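LytB (Plasmodium falciparum, PDB 4N7B) reduces (E)-4-hydroxy-3-methylbut-2-enyl diphosphate to isopentenyl and dimethylallyl diphosphate at an iron-sulfur cluster, the last step of the MEP pathway of isoprenoid synthesis. Local coordinates at residues N226-C231 against Q489-F494. Numbering follows the deposited sequence.
With F3S (Fe3-s4 cluster), chain B.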
loop_
_atom_site.group_PDB
_atom_site.type_symbol
_atom_site.label_atom_id
_atom_site.label_comp_id
_atom_site.label_asym_id
_atom_site.label_seq_id
_atom_site.Cartn_x
_atom_site.Cartn_y
_atom_site.Cartn_z
ATOM N N ASN A 226 -8.833 0.344 15.381
ATOM C CA ASN A 226 -7.437 0.683 15.409
ATOM C C ASN A 226 -6.722 -0.657 15.449
ATOM O O ASN A 226 -7.145 -1.566 16.155
ATOM C CB ASN A 226 -7.155 1.513 16.690
ATOM C CG ASN A 226 -5.834 2.215 16.652
ATOM O OD1 ASN A 226 -5.573 3.026 15.753
ATOM N ND2 ASN A 226 -4.983 1.935 17.651
ATOM N N PRO A 227 -5.639 -0.808 14.694
ATOM C CA PRO A 227 -5.052 0.174 13.785
ATOM C C PRO A 227 -5.804 0.360 12.476
ATOM O O PRO A 227 -6.514 -0.538 12.001
ATOM C CB PRO A 227 -3.662 -0.404 13.505
ATOM C CG PRO A 227 -3.831 -1.854 13.673
ATOM C CD PRO A 227 -4.820 -2.023 14.795
ATOM N N ARG A 228 -5.609 1.546 11.901
ATOM C CA ARG A 228 -6.218 1.938 10.649
ATOM C C ARG A 228 -5.394 3.068 10.098
ATOM O O ARG A 228 -4.514 3.588 10.790
ATOM C CB ARG A 228 -7.634 2.470 10.877
ATOM C CG ARG A 228 -7.665 3.744 11.773
ATOM C CD ARG A 228 -9.086 4.319 11.865
ATOM N NE ARG A 228 -9.126 5.586 12.579
ATOM C CZ ARG A 228 -9.170 5.693 13.907
ATOM N NH1 ARG A 228 -9.204 4.609 14.663
ATOM N NH2 ARG A 228 -9.182 6.884 14.492
ATOM N N GLY A 229 -5.712 3.505 8.882
ATOM C CA GLY A 229 -5.154 4.762 8.395
ATOM C C GLY A 229 -3.657 4.701 8.131
ATOM O O GLY A 229 -3.078 3.612 7.992
ATOM N N PHE A 230 -3.039 5.878 8.052
ATOM C CA PHE A 230 -1.651 6.015 7.595
ATOM C C PHE A 230 -0.715 4.955 8.187
ATOM O O PHE A 230 -0.669 4.739 9.398
ATOM C CB PHE A 230 -1.094 7.406 7.937
ATOM C CG PHE A 230 -1.460 8.494 6.946
ATOM C CD1 PHE A 230 -2.379 8.267 5.936
ATOM C CD2 PHE A 230 -0.871 9.749 7.031
ATOM C CE1 PHE A 230 -2.708 9.268 5.039
ATOM C CE2 PHE A 230 -1.189 10.751 6.134
ATOM C CZ PHE A 230 -2.111 10.515 5.142
ATOM N N CYS A 231 0.041 4.299 7.315
ATOM C CA CYS A 231 1.161 3.478 7.747
ATOM C C CYS A 231 2.387 4.388 7.735
ATOM O O CYS A 231 2.313 5.561 7.325
ATOM C CB CYS A 231 1.352 2.312 6.767
ATOM S SG CYS A 231 1.780 2.914 5.115
ATOM N N GLN A 489 -8.473 12.692 8.960
ATOM C CA GLN A 489 -9.615 13.607 8.868
ATOM C C GLN A 489 -10.784 13.010 8.075
ATOM O O GLN A 489 -11.954 13.218 8.419
ATOM C CB GLN A 489 -9.241 14.954 8.239
ATOM C CG GLN A 489 -10.301 16.058 8.532
ATOM C CD GLN A 489 -10.163 17.318 7.652
ATOM O OE1 GLN A 489 -9.257 17.422 6.818
ATOM N NE2 GLN A 489 -11.074 18.279 7.843
ATOM N N GLU A 490 -10.503 12.269 7.010
ATOM C CA GLU A 490 -11.625 11.737 6.232
ATOM C C GLU A 490 -12.389 10.726 7.085
ATOM O O GLU A 490 -13.612 10.676 7.050
ATOM C CB GLU A 490 -11.170 11.142 4.912
ATOM C CG GLU A 490 -10.570 12.171 3.991
ATOM C CD GLU A 490 -11.519 13.334 3.681
ATOM O OE1 GLU A 490 -12.764 13.158 3.736
ATOM O OE2 GLU A 490 -11.012 14.432 3.375
ATOM N N THR A 491 -11.670 9.980 7.915
ATOM C CA THR A 491 -12.314 9.002 8.776
ATOM C C THR A 491 -13.092 9.675 9.904
ATOM O O THR A 491 -14.154 9.184 10.304
ATOM C CB THR A 491 -11.293 8.033 9.373
ATOM O OG1 THR A 491 -10.597 7.383 8.309
ATOM C CG2 THR A 491 -11.977 6.976 10.224
ATOM N N GLN A 492 -12.585 10.802 10.409
ATOM C CA GLN A 492 -13.277 11.528 11.471
ATOM C C GLN A 492 -14.622 12.086 11.001
ATOM O O GLN A 492 -15.581 12.142 11.770
ATOM C CB GLN A 492 -12.400 12.669 12.016
ATOM C CG GLN A 492 -11.147 12.153 12.662
ATOM C CD GLN A 492 -11.450 11.333 13.912
ATOM O OE1 GLN A 492 -12.580 11.352 14.425
ATOM N NE2 GLN A 492 -10.442 10.612 14.413
ATOM N N LYS A 493 -14.694 12.504 9.746
ATOM C CA LYS A 493 -15.957 12.998 9.200
ATOM C C LYS A 493 -17.020 11.889 9.250
ATOM O O LYS A 493 -18.196 12.143 9.516
ATOM C CB LYS A 493 -15.758 13.452 7.759
ATOM C CG LYS A 493 -14.753 14.587 7.591
ATOM C CD LYS A 493 -14.831 15.190 6.193
ATOM C CE LYS A 493 -13.813 16.304 6.028
ATOM N NZ LYS A 493 -13.950 17.051 4.722
ATOM N N PHE A 494 -16.612 10.651 9.006
ATOM C CA PHE A 494 -17.534 9.535 9.167
ATOM C C PHE A 494 -17.971 9.411 10.624
ATOM O O PHE A 494 -19.161 9.282 10.919
ATOM C CB PHE A 494 -16.920 8.226 8.682
ATOM C CG PHE A 494 -17.088 7.988 7.194
ATOM C CD1 PHE A 494 -18.263 7.450 6.688
ATOM C CD2 PHE A 494 -16.073 8.322 6.300
ATOM C CE1 PHE A 494 -18.413 7.231 5.317
ATOM C CE2 PHE A 494 -16.228 8.109 4.927
ATOM C CZ PHE A 494 -17.394 7.570 4.447
HETATM FE FE1 F3S B . 2.589 1.142 3.881
HETATM FE FE3 F3S B . 5.023 0.249 3.151
HETATM FE FE4 F3S B . 3.021 -1.440 3.753
HETATM S S1 F3S B . 3.810 1.815 2.190
HETATM S S2 F3S B . 1.135 -0.398 3.196
HETATM S S3 F3S B . 4.052 -0.017 5.095
HETATM S S4 F3S B . 4.524 -1.675 2.165
#
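Arg228 reaches from the cluster-binding loop to helix 488-499 and meets Thr491 and Gln492 there. Its CG sits between the backbone N and the carbonyl carbon (chi1 62°), and from CG to NE the chain is fully extended, so that the guanidinium is carried across to the helix. The methyl CG2 of Thr491 approaches this group obliquely, 4.0 Å from Arg228 NE; with chi1 at -58°, CG2 lies anti to the backbone N of Thr491 and is the branch turned to the arginine. Gln492 bends at chi2 and brings its amide to the edge of the guanidinium, close to its plane, with NE2 3.9 Å from Arg228 NH2. The two flat groups are turned 73° apart, and the nitrogens, both donors, form no hydrogen bond with each other. Among the bonds that hold the arginine tip are a salt bridge from NH2 to Glu488, one residue before 489-494, and a hydrogen bond from NH1 to the carbonyl oxygen of Ile225. Across the two segments themselves no hydrogen bond forms, and the small contact consists of these two approaches, beside a charged pair that ties loop to helix.

Three residues on, Cys231 binds the iron-sulfur cluster, its SG lying 2.3 Å from FE1 of the F3S group, and it also serves as N-cap of helix 232-247. Arg419 of helix 414-427 hydrogen-bonds Gly229 O. Arg228 and Thr491 both touch Ser482 of strand 477-482, one of the two strands flanking 221-226 in the five-stranded parallel sheet, while Thr491 also packs on Val436 of strand 432-436, which places helix 488-499 against that sheet.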